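Local structure of resiniferatoxin-binding, phosphotriesterase-related protein (Rhodobacter sphaeroides 2.4.1, 3K2G) at residues E68-P73 against V307-T312; R215-V220 against T234-M239; Y248-A253 against L288-H293. The protein is a phosphotriesterase-family TIM-barrel protein with a binuclear zinc site that probably hydrolyses phosphoric esters. All coordinates share one frame; numbering follows the deposited sequence.

Contact 1: residues E68-P73 against V307-T312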
ATOM      1  N   GLU B  68     -22.167  -9.191 -23.584  1.00 21.22           N
ATOM      2  CA  GLU B  68     -22.623 -10.296 -22.749  1.00 21.90           C
ATOM      3  C   GLU B  68     -21.578 -11.414 -22.695  1.00 20.83           C
ATOM      4  O   GLU B  68     -21.322 -11.974 -21.629  1.00 19.12           O
ATOM      5  CB  GLU B  68     -23.956 -10.862 -23.267  1.00 24.58           C
ATOM      6  CG  GLU B  68     -25.199 -10.029 -22.938  1.00 28.56           C
ATOM      7  CD  GLU B  68     -25.396  -9.810 -21.445  1.00 30.00           C
ATOM      8  OE1 GLU B  68     -25.290 -10.781 -20.670  1.00 32.67           O
ATOM      9  OE2 GLU B  68     -25.665  -8.662 -21.046  1.00 31.63           O
ATOM     10  N   LEU B  69     -20.971 -11.733 -23.839  1.00 21.11           N
ATOM     11  CA  LEU B  69     -19.961 -12.788 -23.887  1.00 21.69           C
ATOM     12  C   LEU B  69     -18.758 -12.469 -23.012  1.00 21.42           C
ATOM     13  O   LEU B  69     -18.235 -13.352 -22.328  1.00 19.28           O
ATOM     14  CB  LEU B  69     -19.492 -13.034 -25.325  1.00 24.51           C
ATOM     15  CG  LEU B  69     -20.531 -13.644 -26.264  1.00 27.12           C
ATOM     16  CD1 LEU B  69     -19.902 -13.866 -27.629  1.00 27.91           C
ATOM     17  CD2 LEU B  69     -21.038 -14.961 -25.687  1.00 29.01           C
ATOM     18  N   ARG B  70     -18.324 -11.210 -23.021  1.00 18.65           N
ATOM     19  CA  ARG B  70     -17.182 -10.809 -22.206  1.00 18.46           C
ATOM     20  C   ARG B  70     -17.422 -11.026 -20.703  1.00 18.08           C
ATOM     21  O   ARG B  70     -16.469 -11.118 -19.925  1.00 17.11           O
ATOM     22  CB  ARG B  70     -16.821  -9.334 -22.466  1.00 19.07           C
ATOM     23  CG  ARG B  70     -16.250  -9.059 -23.865  1.00 18.13           C
ATOM     24  CD  ARG B  70     -15.665  -7.651 -23.964  1.00 19.81           C
ATOM     25  NE  ARG B  70     -16.672  -6.590 -23.902  1.00 18.97           N
ATOM     26  CZ  ARG B  70     -17.309  -6.088 -24.959  1.00 18.59           C
ATOM     27  NH1 ARG B  70     -17.052  -6.544 -26.178  1.00 17.89           N
ATOM     28  NH2 ARG B  70     -18.203  -5.119 -24.799  1.00 17.06           N
ATOM     29  N   GLN B  71     -18.683 -11.114 -20.287  1.00 15.87           N
ATOM     30  CA  GLN B  71     -18.986 -11.318 -18.867  1.00 16.55           C
ATOM     31  C   GLN B  71     -19.108 -12.804 -18.511  1.00 16.82           C
ATOM     32  O   GLN B  71     -19.253 -13.155 -17.342  1.00 16.11           O
ATOM     33  CB  GLN B  71     -20.294 -10.614 -18.474  1.00 17.10           C
ATOM     34  CG  GLN B  71     -20.467  -9.201 -19.010  1.00 18.88           C
ATOM     35  CD  GLN B  71     -19.253  -8.327 -18.785  1.00 19.54           C
ATOM     36  OE1 GLN B  71     -18.722  -8.255 -17.681  1.00 20.31           O
ATOM     37  NE2 GLN B  71     -18.815  -7.648 -19.836  1.00 20.01           N
ATOM     38  N   ASP B  72     -19.056 -13.662 -19.524  1.00 18.72           N
ATOM     39  CA  ASP B  72     -19.175 -15.110 -19.337  1.00 21.60           C
ATOM     40  C   ASP B  72     -18.853 -15.810 -20.669  1.00 21.16           C
ATOM     41  O   ASP B  72     -19.740 -16.339 -21.346  1.00 19.76           O
ATOM     42  CB  ASP B  72     -20.602 -15.436 -18.853  1.00 21.96           C
ATOM     43  CG  ASP B  72     -20.820 -16.921 -18.587  1.00 24.67           C
ATOM     44  OD1 ASP B  72     -19.840 -17.637 -18.298  1.00 23.69           O
ATOM     45  OD2 ASP B  72     -21.985 -17.365 -18.651  1.00 24.56           O
ATOM     46  N   PRO B  73     -17.564 -15.812 -21.059  1.00 21.56           N
ATOM     47  CA  PRO B  73     -17.056 -16.418 -22.299  1.00 22.87           C
ATOM     48  C   PRO B  73     -17.486 -17.862 -22.533  1.00 22.44           C
ATOM     49  O   PRO B  73     -17.788 -18.251 -23.659  1.00 21.72           O
ATOM     50  CB  PRO B  73     -15.538 -16.307 -22.146  1.00 23.14           C
ATOM     51  CG  PRO B  73     -15.371 -15.072 -21.339  1.00 24.55           C
ATOM     52  CD  PRO B  73     -16.454 -15.224 -20.288  1.00 23.19           C
ATOM     53  N   VAL B 307     -10.056 -19.076 -27.485  1.00 15.68           N
ATOM     54  CA  VAL B 307     -11.471 -19.074 -27.870  1.00 15.15           C
ATOM     55  C   VAL B 307     -11.638 -18.118 -29.047  1.00 15.84           C
ATOM     56  O   VAL B 307     -10.862 -17.176 -29.200  1.00 14.31           O
ATOM     57  CB  VAL B 307     -12.406 -18.618 -26.720  1.00 16.62           C
ATOM     58  CG1 VAL B 307     -12.403 -19.655 -25.592  1.00 14.35           C
ATOM     59  CG2 VAL B 307     -11.973 -17.260 -26.197  1.00 16.20           C
ATOM     60  N   LYS B 308     -12.647 -18.364 -29.877  1.00 15.28           N
ATOM     61  CA  LYS B 308     -12.897 -17.535 -31.051  1.00 15.87           C
ATOM     62  C   LYS B 308     -12.968 -16.032 -30.789  1.00 14.83           C
ATOM     63  O   LYS B 308     -12.429 -15.242 -31.569  1.00 14.43           O
ATOM     64  CB  LYS B 308     -14.196 -17.957 -31.750  1.00 17.01           C
ATOM     65  CG  LYS B 308     -14.164 -19.329 -32.411  1.00 19.44           C
ATOM     66  CD  LYS B 308     -15.297 -19.456 -33.427  1.00 21.00           C
ATOM     67  CE  LYS B 308     -15.307 -20.827 -34.112  1.00 21.62           C
ATOM     68  NZ  LYS B 308     -15.691 -21.915 -33.169  1.00 20.99           N
HETATM   69  N   MSE B 309     -13.622 -15.634 -29.700  1.00 14.98           N
HETATM   70  CA  MSE B 309     -13.778 -14.208 -29.426  1.00 16.66           C
HETATM   71  C   MSE B 309     -12.481 -13.461 -29.160  1.00 16.43           C
HETATM   72  O   MSE B 309     -12.482 -12.241 -29.058  1.00 15.62           O
HETATM   73  CB  MSE B 309     -14.778 -13.965 -28.281  1.00 22.59           C
HETATM   74  CG  MSE B 309     -14.314 -14.320 -26.893  1.00 28.20           C
HETATM   75 SE   MSE B 309     -15.765 -13.976 -25.614  1.00 44.68          SE
HETATM   76  CE  MSE B 309     -15.580 -12.014 -25.422  1.00 33.47           C
HETATM   77  N   MSE B 310     -11.366 -14.180 -29.072  1.00 14.98           N
HETATM   78  CA  MSE B 310     -10.095 -13.512 -28.841  1.00 15.59           C
HETATM   79  C   MSE B 310      -9.389 -13.220 -30.162  1.00 15.98           C
HETATM   80  O   MSE B 310      -8.319 -12.619 -30.181  1.00 15.71           O
HETATM   81  CB  MSE B 310      -9.209 -14.354 -27.928  1.00 15.58           C
HETATM   82  CG  MSE B 310      -9.713 -14.428 -26.481  1.00 18.59           C
HETATM   83 SE   MSE B 310      -8.633 -15.551 -25.335  1.00 27.20          SE
HETATM   84  CE  MSE B 310      -7.067 -14.375 -25.172  1.00 20.05           C
ATOM     85  N   LEU B 311      -9.999 -13.648 -31.264  1.00 15.89           N
ATOM     86  CA  LEU B 311      -9.445 -13.404 -32.596  1.00 16.23           C
ATOM     87  C   LEU B 311     -10.021 -12.077 -33.096  1.00 16.77           C
ATOM     88  O   LEU B 311     -11.164 -11.740 -32.775  1.00 14.30           O
ATOM     89  CB  LEU B 311      -9.843 -14.530 -33.549  1.00 17.83           C
ATOM     90  CG  LEU B 311      -9.341 -15.924 -33.170  1.00 18.55           C
ATOM     91  CD1 LEU B 311      -9.947 -16.956 -34.111  1.00 20.49           C
ATOM     92  CD2 LEU B 311      -7.820 -15.959 -33.232  1.00 19.90           C
ATOM     93  N   THR B 312      -9.245 -11.334 -33.883  1.00 15.84           N
ATOM     94  CA  THR B 312      -9.707 -10.040 -34.374  1.00 17.57           C
ATOM     95  C   THR B 312     -10.980 -10.185 -35.218  1.00 18.39           C
ATOM     96  O   THR B 312     -11.864  -9.320 -35.192  1.00 16.69           O
ATOM     97  CB  THR B 312      -8.602  -9.324 -35.190  1.00 18.25           C
ATOM     98  OG1 THR B 312      -8.418  -9.984 -36.449  1.00 19.78           O
ATOM     99  CG2 THR B 312      -7.284  -9.354 -34.421  1.00 14.26           C
TER
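Pro73 and Met309 mark the closest approach of the two backbones, with their CA atoms 8.2 Å apart. Segment 68-73 continues from helix 66-70 into the following turn, while 307-312 makes a short 3-10 turn in which Met310 N bonds to Val307 O. No hydrogen bond joins the segments. The contact is made by Met309, a selenomethionine in this crystal, whose chain reaches across to Leu69, Arg70 and Pro73. CG of Met309 lies between its backbone N and carbonyl carbon (chi1 72°), and with a straight chi2 this brings SE to 3.9 Å from Leu69 CB and 4.2 Å from Pro73 CB. The bend at chi3 (-79°) turns the terminal CE on to Arg70, 3.4 Å from its CG and 3.7 Å from its backbone N. The two side chains cross at about a right angle; CE meets the aliphatic part of Arg70, whose NH2 bonds to Gly315 O of the second subunit. Phe268 adds to the apolar surroundings of Met309, and Asn79 joins both segments by accepting from Met309 N and donating to Pro73 O. Beyond the 3-10 turn, Leu311 packs on helix 85-97, while Glu68 touches helix 54-58.

Contact 2: residues R215-V220 against T234-M239. With ZN (zinc ion), chain J.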
ATOM      1  N   ARG B 215      -2.814 -19.658  -5.388  1.00 21.55           N
ATOM      2  CA  ARG B 215      -1.375 -19.523  -5.139  1.00 22.96           C
ATOM      3  C   ARG B 215      -0.704 -20.885  -4.937  1.00 22.45           C
ATOM      4  O   ARG B 215      -0.103 -21.133  -3.892  1.00 21.76           O
ATOM      5  CB  ARG B 215      -1.145 -18.659  -3.897  1.00 25.47           C
ATOM      6  CG  ARG B 215      -1.821 -17.289  -3.945  1.00 29.28           C
ATOM      7  CD  ARG B 215      -1.055 -16.295  -4.807  1.00 32.44           C
ATOM      8  NE  ARG B 215      -1.700 -14.986  -4.825  1.00 34.87           N
ATOM      9  CZ  ARG B 215      -2.661 -14.632  -5.671  1.00 36.50           C
ATOM     10  NH1 ARG B 215      -3.095 -15.486  -6.586  1.00 35.74           N
ATOM     11  NH2 ARG B 215      -3.199 -13.425  -5.590  1.00 36.26           N
ATOM     12  N   LEU B 216      -0.797 -21.755  -5.938  1.00 21.38           N
ATOM     13  CA  LEU B 216      -0.219 -23.099  -5.857  1.00 21.94           C
ATOM     14  C   LEU B 216       1.153 -23.241  -6.523  1.00 19.93           C
ATOM     15  O   LEU B 216       1.722 -24.335  -6.549  1.00 21.73           O
ATOM     16  CB  LEU B 216      -1.180 -24.116  -6.494  1.00 22.96           C
ATOM     17  CG  LEU B 216      -2.570 -24.289  -5.869  1.00 23.51           C
ATOM     18  CD1 LEU B 216      -3.403 -25.250  -6.714  1.00 24.20           C
ATOM     19  CD2 LEU B 216      -2.432 -24.818  -4.454  1.00 24.51           C
ATOM     20  N   ALA B 217       1.682 -22.144  -7.054  1.00 20.31           N
ATOM     21  CA  ALA B 217       2.968 -22.165  -7.752  1.00 19.16           C
ATOM     22  C   ALA B 217       4.150 -22.754  -6.979  1.00 18.71           C
ATOM     23  O   ALA B 217       4.927 -23.533  -7.537  1.00 16.95           O
ATOM     24  CB  ALA B 217       3.316 -20.764  -8.240  1.00 20.22           C
ATOM     25  N   HIS B 218       4.305 -22.389  -5.708  1.00 16.97           N
ATOM     26  CA  HIS B 218       5.421 -22.922  -4.936  1.00 16.72           C
ATOM     27  C   HIS B 218       5.281 -24.429  -4.723  1.00 17.25           C
ATOM     28  O   HIS B 218       6.276 -25.149  -4.707  1.00 15.88           O
ATOM     29  CB  HIS B 218       5.560 -22.188  -3.597  1.00 16.76           C
ATOM     30  CG  HIS B 218       6.317 -20.897  -3.695  1.00 15.71           C
ATOM     31  ND1 HIS B 218       7.662 -20.842  -3.991  1.00 16.17           N
ATOM     32  CD2 HIS B 218       5.912 -19.611  -3.565  1.00 17.73           C
ATOM     33  CE1 HIS B 218       8.052 -19.582  -4.040  1.00 18.07           C
ATOM     34  NE2 HIS B 218       7.007 -18.813  -3.787  1.00 15.17           N
ATOM     35  N   ARG B 219       4.050 -24.913  -4.568  1.00 17.62           N
ATOM     36  CA  ARG B 219       3.839 -26.348  -4.394  1.00 20.02           C
ATOM     37  C   ARG B 219       4.175 -27.049  -5.712  1.00 18.77           C
ATOM     38  O   ARG B 219       4.702 -28.166  -5.722  1.00 17.06           O
ATOM     39  CB  ARG B 219       2.385 -26.645  -4.006  1.00 23.72           C
ATOM     40  CG  ARG B 219       2.080 -28.139  -3.935  1.00 30.85           C
ATOM     41  CD  ARG B 219       0.627 -28.441  -3.586  1.00 35.82           C
ATOM     42  NE  ARG B 219       0.359 -29.878  -3.625  1.00 39.06           N
ATOM     43  CZ  ARG B 219      -0.845 -30.426  -3.477  1.00 40.94           C
ATOM     44  NH1 ARG B 219      -1.908 -29.657  -3.278  1.00 41.50           N
ATOM     45  NH2 ARG B 219      -0.986 -31.746  -3.534  1.00 40.65           N
ATOM     46  N   VAL B 220       3.860 -26.385  -6.823  1.00 18.66           N
ATOM     47  CA  VAL B 220       4.141 -26.924  -8.153  1.00 17.49           C
ATOM     48  C   VAL B 220       5.646 -27.049  -8.335  1.00 18.46           C
ATOM     49  O   VAL B 220       6.134 -28.093  -8.761  1.00 17.48           O
ATOM     50  CB  VAL B 220       3.582 -26.012  -9.292  1.00 19.01           C
ATOM     51  CG1 VAL B 220       4.297 -26.307 -10.612  1.00 17.84           C
ATOM     52  CG2 VAL B 220       2.088 -26.247  -9.469  1.00 17.19           C
ATOM     53  N   THR B 234      11.561 -24.155 -16.418  1.00 15.35           N
ATOM     54  CA  THR B 234      10.174 -24.453 -16.078  1.00 13.89           C
ATOM     55  C   THR B 234       9.425 -23.124 -16.194  1.00 14.65           C
ATOM     56  O   THR B 234       9.855 -22.120 -15.637  1.00 13.05           O
ATOM     57  CB  THR B 234      10.036 -24.972 -14.632  1.00 15.10           C
ATOM     58  OG1 THR B 234      10.691 -26.240 -14.517  1.00 14.99           O
ATOM     59  CG2 THR B 234       8.562 -25.127 -14.255  1.00 12.70           C
ATOM     60  N   VAL B 235       8.314 -23.130 -16.919  1.00 12.47           N
ATOM     61  CA  VAL B 235       7.513 -21.932 -17.131  1.00 12.88           C
ATOM     62  C   VAL B 235       6.189 -22.038 -16.385  1.00 12.19           C
ATOM     63  O   VAL B 235       5.442 -23.000 -16.578  1.00 10.43           O
ATOM     64  CB  VAL B 235       7.196 -21.730 -18.634  1.00 14.53           C
ATOM     65  CG1 VAL B 235       6.312 -20.504 -18.816  1.00 14.52           C
ATOM     66  CG2 VAL B 235       8.497 -21.573 -19.432  1.00 16.90           C
ATOM     67  N   LEU B 236       5.911 -21.059 -15.527  1.00 11.09           N
ATOM     68  CA  LEU B 236       4.664 -21.032 -14.772  1.00 12.12           C
ATOM     69  C   LEU B 236       3.684 -20.142 -15.526  1.00 14.09           C
ATOM     70  O   LEU B 236       3.894 -18.931 -15.625  1.00 12.16           O
ATOM     71  CB  LEU B 236       4.899 -20.459 -13.373  1.00 11.99           C
ATOM     72  CG  LEU B 236       5.843 -21.248 -12.465  1.00 13.57           C
ATOM     73  CD1 LEU B 236       6.116 -20.447 -11.202  1.00 13.58           C
ATOM     74  CD2 LEU B 236       5.227 -22.593 -12.120  1.00 12.57           C
ATOM     75  N   CYS B 237       2.619 -20.747 -16.051  1.00 14.68           N
ATOM     76  CA  CYS B 237       1.606 -20.023 -16.827  1.00 14.02           C
ATOM     77  C   CYS B 237       0.575 -19.257 -16.018  1.00 13.55           C
ATOM     78  O   CYS B 237       0.337 -19.541 -14.846  1.00 11.88           O
ATOM     79  CB  CYS B 237       0.837 -20.989 -17.732  1.00 13.16           C
ATOM     80  SG  CYS B 237       1.834 -21.905 -18.934  1.00 19.69           S
ATOM     81  N   HIS B 238      -0.041 -18.283 -16.680  1.00 13.45           N
ATOM     82  CA  HIS B 238      -1.115 -17.490 -16.087  1.00 13.77           C
ATOM     83  C   HIS B 238      -0.762 -16.740 -14.811  1.00 13.12           C
ATOM     84  O   HIS B 238      -1.461 -16.829 -13.801  1.00 13.17           O
ATOM     85  CB  HIS B 238      -2.316 -18.406 -15.856  1.00 16.28           C
ATOM     86  CG  HIS B 238      -2.588 -19.322 -17.010  1.00 18.51           C
ATOM     87  ND1 HIS B 238      -2.508 -18.902 -18.321  1.00 17.99           N
ATOM     88  CD2 HIS B 238      -2.925 -20.634 -17.053  1.00 19.64           C
ATOM     89  CE1 HIS B 238      -2.784 -19.917 -19.123  1.00 20.25           C
ATOM     90  NE2 HIS B 238      -3.040 -20.979 -18.379  1.00 15.89           N
HETATM   91  N   MSE B 239       0.316 -15.974 -14.868  1.00 14.11           N
HETATM   92  CA  MSE B 239       0.739 -15.204 -13.708  1.00 16.12           C
HETATM   93  C   MSE B 239      -0.052 -13.909 -13.537  1.00 16.11           C
HETATM   94  O   MSE B 239      -0.119 -13.364 -12.439  1.00 14.52           O
HETATM   95  CB  MSE B 239       2.225 -14.889 -13.817  1.00 17.41           C
HETATM   96  CG  MSE B 239       3.103 -16.139 -13.736  1.00 18.40           C
HETATM   97 SE   MSE B 239       2.764 -17.201 -12.148  1.00 27.23          SE
HETATM   98  CE  MSE B 239       3.276 -15.872 -10.834  1.00 23.64           C
TER
HETATM   99 ZN    ZN J 401      -3.891 -22.894 -19.322  1.00 33.45          ZN
HETATM  100  O   HOH W   1      -4.412 -21.937 -21.148  1.00 19.45           O
HETATM  101  O   HOH W   2      -6.061 -21.864 -19.156  1.00 28.21           O
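Leu236 points its fork at helix 217-226 and divides it between two residues one helical turn apart. CD1 meets Ala217 CB at 4.1 Å, and CD2 meets Val220 CG1, also at 4.1 Å. Leu236 and Val220 slide past each other in opposite directions, so their branches lie alongside rather than end to end. Val220 sets CG1 anti to its backbone N (chi1 160°), which extends that methyl to the leucine. Leu221 also touches Leu236, and Leu252 of helix 246-255 covers Ala217. The arrangement is the helix-on-strand packing of a beta-alpha-beta unit, strand 206-208, helix 217-226 and strand 234-236, within the TIM barrel.

Past the strand, the chain turns at His238, which adopts a left-handed backbone conformation (phi 58°, psi 52°) and directs its imidazole to the metal centre. NE2 binds a zinc ion at 2.3 Å. Two waters, at 2.1 and 2.4 Å from the zinc, share its coordination, as do His209 ND1 and Glu177 OE1. Cys237 CB rests over the centre of one imidazole face, 3.7 Å above the plane, and ND1 is hydrogen-bonded to Asp262 OD1.

The contact thus separates two kinds of chemistry along one short run of chain. Between the two segments only apolar methyl contacts are made, with no hydrogen bond, whereas two residues later a histidine is held at both ring nitrogens, by zinc and by a second-shell aspartate that fixes its rotation. The bound waters place solvent directly on the metal, consistent with a hydrolytic centre.

Contact 3: residues Y248-A253 against L288-H293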
ATOM      1  N   TYR B 248       4.891 -13.193  -3.695  1.00 16.66           N
ATOM      2  CA  TYR B 248       4.628 -14.480  -4.323  1.00 15.20           C
ATOM      3  C   TYR B 248       5.340 -14.562  -5.672  1.00 15.14           C
ATOM      4  O   TYR B 248       6.126 -15.474  -5.912  1.00 15.03           O
ATOM      5  CB  TYR B 248       3.119 -14.640  -4.518  1.00 17.01           C
ATOM      6  CG  TYR B 248       2.670 -15.851  -5.311  1.00 15.47           C
ATOM      7  CD1 TYR B 248       2.766 -17.139  -4.781  1.00 16.83           C
ATOM      8  CD2 TYR B 248       2.057 -15.696  -6.557  1.00 17.87           C
ATOM      9  CE1 TYR B 248       2.250 -18.239  -5.464  1.00 18.13           C
ATOM     10  CE2 TYR B 248       1.537 -16.793  -7.250  1.00 16.70           C
ATOM     11  CZ  TYR B 248       1.634 -18.060  -6.695  1.00 17.80           C
ATOM     12  OH  TYR B 248       1.095 -19.139  -7.360  1.00 14.38           O
ATOM     13  N   GLN B 249       5.087 -13.594  -6.548  1.00 13.87           N
ATOM     14  CA  GLN B 249       5.708 -13.617  -7.867  1.00 15.89           C
ATOM     15  C   GLN B 249       7.229 -13.543  -7.846  1.00 16.85           C
ATOM     16  O   GLN B 249       7.893 -14.293  -8.564  1.00 16.83           O
ATOM     17  CB  GLN B 249       5.151 -12.494  -8.746  1.00 16.28           C
ATOM     18  CG  GLN B 249       3.638 -12.571  -8.927  1.00 13.76           C
ATOM     19  CD  GLN B 249       3.136 -11.790 -10.131  1.00 14.16           C
ATOM     20  OE1 GLN B 249       3.619 -10.699 -10.420  1.00 11.28           O
ATOM     21  NE2 GLN B 249       2.138 -12.347 -10.828  1.00 12.98           N
ATOM     22  N   ALA B 250       7.781 -12.649  -7.031  1.00 15.50           N
ATOM     23  CA  ALA B 250       9.231 -12.495  -6.958  1.00 17.33           C
ATOM     24  C   ALA B 250       9.920 -13.736  -6.398  1.00 15.87           C
ATOM     25  O   ALA B 250      10.979 -14.135  -6.883  1.00 14.89           O
ATOM     26  CB  ALA B 250       9.592 -11.260  -6.112  1.00 17.54           C
ATOM     27  N   THR B 251       9.323 -14.355  -5.384  1.00 16.17           N
ATOM     28  CA  THR B 251       9.936 -15.535  -4.789  1.00 15.57           C
ATOM     29  C   THR B 251       9.941 -16.719  -5.748  1.00 17.09           C
ATOM     30  O   THR B 251      10.806 -17.596  -5.665  1.00 15.29           O
ATOM     31  CB  THR B 251       9.243 -15.921  -3.469  1.00 15.19           C
ATOM     32  OG1 THR B 251       7.835 -16.050  -3.679  1.00 12.99           O
ATOM     33  CG2 THR B 251       9.516 -14.857  -2.410  1.00 14.87           C
ATOM     34  N   LEU B 252       8.972 -16.740  -6.662  1.00 15.35           N
ATOM     35  CA  LEU B 252       8.895 -17.796  -7.661  1.00 14.33           C
ATOM     36  C   LEU B 252       9.994 -17.545  -8.672  1.00 14.36           C
ATOM     37  O   LEU B 252      10.672 -18.478  -9.104  1.00 14.08           O
ATOM     38  CB  LEU B 252       7.540 -17.770  -8.367  1.00 13.41           C
ATOM     39  CG  LEU B 252       6.372 -18.218  -7.490  1.00 14.70           C
ATOM     40  CD1 LEU B 252       5.054 -17.833  -8.165  1.00 13.10           C
ATOM     41  CD2 LEU B 252       6.460 -19.724  -7.259  1.00 15.61           C
ATOM     42  N   ALA B 253      10.176 -16.279  -9.039  1.00 13.67           N
ATOM     43  CA  ALA B 253      11.205 -15.915  -9.999  1.00 14.44           C
ATOM     44  C   ALA B 253      12.579 -16.251  -9.428  1.00 15.63           C
ATOM     45  O   ALA B 253      13.443 -16.767 -10.137  1.00 12.97           O
ATOM     46  CB  ALA B 253      11.121 -14.426 -10.325  1.00 14.60           C
ATOM     47  N   LEU B 288       6.970  -4.278 -14.149  1.00 22.54           N
ATOM     48  CA  LEU B 288       7.954  -3.252 -13.821  1.00 24.74           C
ATOM     49  C   LEU B 288       8.606  -3.591 -12.493  1.00 23.03           C
ATOM     50  O   LEU B 288       9.828  -3.535 -12.353  1.00 22.65           O
ATOM     51  CB  LEU B 288       7.282  -1.885 -13.712  1.00 27.50           C
ATOM     52  CG  LEU B 288       7.338  -0.975 -14.940  1.00 32.10           C
ATOM     53  CD1 LEU B 288       6.821  -1.707 -16.171  1.00 32.26           C
ATOM     54  CD2 LEU B 288       6.513   0.279 -14.657  1.00 34.54           C
ATOM     55  N   GLY B 289       7.769  -3.942 -11.521  1.00 23.36           N
ATOM     56  CA  GLY B 289       8.261  -4.297 -10.204  1.00 23.44           C
ATOM     57  C   GLY B 289       9.179  -5.503 -10.253  1.00 23.39           C
ATOM     58  O   GLY B 289      10.263  -5.489  -9.670  1.00 21.12           O
ATOM     59  N   LEU B 290       8.749  -6.556 -10.940  1.00 22.54           N
ATOM     60  CA  LEU B 290       9.582  -7.743 -11.041  1.00 23.13           C
ATOM     61  C   LEU B 290      10.940  -7.341 -11.605  1.00 23.78           C
ATOM     62  O   LEU B 290      11.975  -7.788 -11.116  1.00 23.60           O
ATOM     63  CB  LEU B 290       8.916  -8.798 -11.929  1.00 22.79           C
ATOM     64  CG  LEU B 290       7.789  -9.606 -11.274  1.00 22.98           C
ATOM     65  CD1 LEU B 290       7.080 -10.433 -12.333  1.00 22.84           C
ATOM     66  CD2 LEU B 290       8.358 -10.516 -10.176  1.00 22.26           C
ATOM     67  N   ALA B 291      10.936  -6.479 -12.619  1.00 23.47           N
ATOM     68  CA  ALA B 291      12.183  -6.016 -13.229  1.00 25.30           C
ATOM     69  C   ALA B 291      13.017  -5.225 -12.222  1.00 26.19           C
ATOM     70  O   ALA B 291      14.229  -5.435 -12.111  1.00 25.39           O
ATOM     71  CB  ALA B 291      11.888  -5.159 -14.450  1.00 25.94           C
ATOM     72  N   ASP B 292      12.362  -4.323 -11.491  1.00 26.79           N
ATOM     73  CA  ASP B 292      13.033  -3.502 -10.481  1.00 28.93           C
ATOM     74  C   ASP B 292      13.766  -4.375  -9.477  1.00 27.26           C
ATOM     75  O   ASP B 292      14.761  -3.957  -8.888  1.00 25.90           O
ATOM     76  CB  ASP B 292      12.027  -2.627  -9.719  1.00 33.20           C
ATOM     77  CG  ASP B 292      11.534  -1.447 -10.535  1.00 37.60           C
ATOM     78  OD1 ASP B 292      12.372  -0.769 -11.164  1.00 40.37           O
ATOM     79  OD2 ASP B 292      10.312  -1.185 -10.534  1.00 40.75           O
ATOM     80  N   HIS B 293      13.265  -5.585  -9.270  1.00 25.57           N
ATOM     81  CA  HIS B 293      13.894  -6.490  -8.326  1.00 26.96           C
ATOM     82  C   HIS B 293      14.924  -7.422  -8.959  1.00 25.18           C
ATOM     83  O   HIS B 293      15.453  -8.307  -8.292  1.00 26.09           O
ATOM     84  CB  HIS B 293      12.823  -7.286  -7.590  1.00 30.05           C
ATOM     85  CG  HIS B 293      11.906  -6.431  -6.772  1.00 33.44           C
ATOM     86  ND1 HIS B 293      12.361  -5.607  -5.763  1.00 34.52           N
ATOM     87  CD2 HIS B 293      10.563  -6.267  -6.816  1.00 34.38           C
ATOM     88  CE1 HIS B 293      11.336  -4.974  -5.221  1.00 33.77           C
ATOM     89  NE2 HIS B 293      10.234  -5.356  -5.842  1.00 35.43           N
TER
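Helices 246-255 and 280-292 draw nearest at Ala250 and Leu290, whose CA atoms are 6.3 Å apart. Both belong to the helical layer outside the strands of the TIM barrel, and the contact is a close packing of one helix on another without a hydrogen bond between the segments. Leu290 gives the largest share of the buried surface. Its CG lies anti to the carbonyl carbon (chi1 -78°), and the two methyls then part. CD2 presses on the backbone of the facing helix, 3.8 Å from Ala250 N and 4.3 Å from Ala250 CB; the small side chain of Ala250 is consistent with this close approach. CD1 goes to Gln249 instead, 4.0 Å from OE1. Gln249 extends beyond CG and crosses the leucine at about a right angle, with its NE2 hydrogen-bonded to Ser242 OG. On the side facing the sheet, Leu290 also touches Leu259 and Phe261 of strand 258-261, so it fills the angle between two helices and the sheet. Ala250 and His293 both pack on Val247 of the third subunit, bringing the pair to a subunit interface. On the flank toward helix 217-226, the ring of Tyr248 carries Leu252 CD1 over the centre of one face, 3.6 Å above its plane.

Overall arrangement
Contacts 2 and 3 lie in the strand and helix layers of the TIM barrel; contact 1 joins helix 66-70 to the loop after strand 299-301. Contacts 2 and 3 follow one another inside the loop that contact 1 closes, with centres 13 Å apart. Strand 234-236 leads into helix 246-255, which packs on helix 217-226, with probable hydrogen bonds His218 NE2 - Thr251 OG1 and Ala217 N - Tyr248 OH. Contact 1 stands off, its centre about 25 Å from that of contact 2 and about 30 Å from that of contact 3. Contact 2 carries a zinc ligand and, like contact 3, reaches the third subunit, whereas contact 1 meets the second; one chain thus supplies both the metal site and parts of the subunit interfaces.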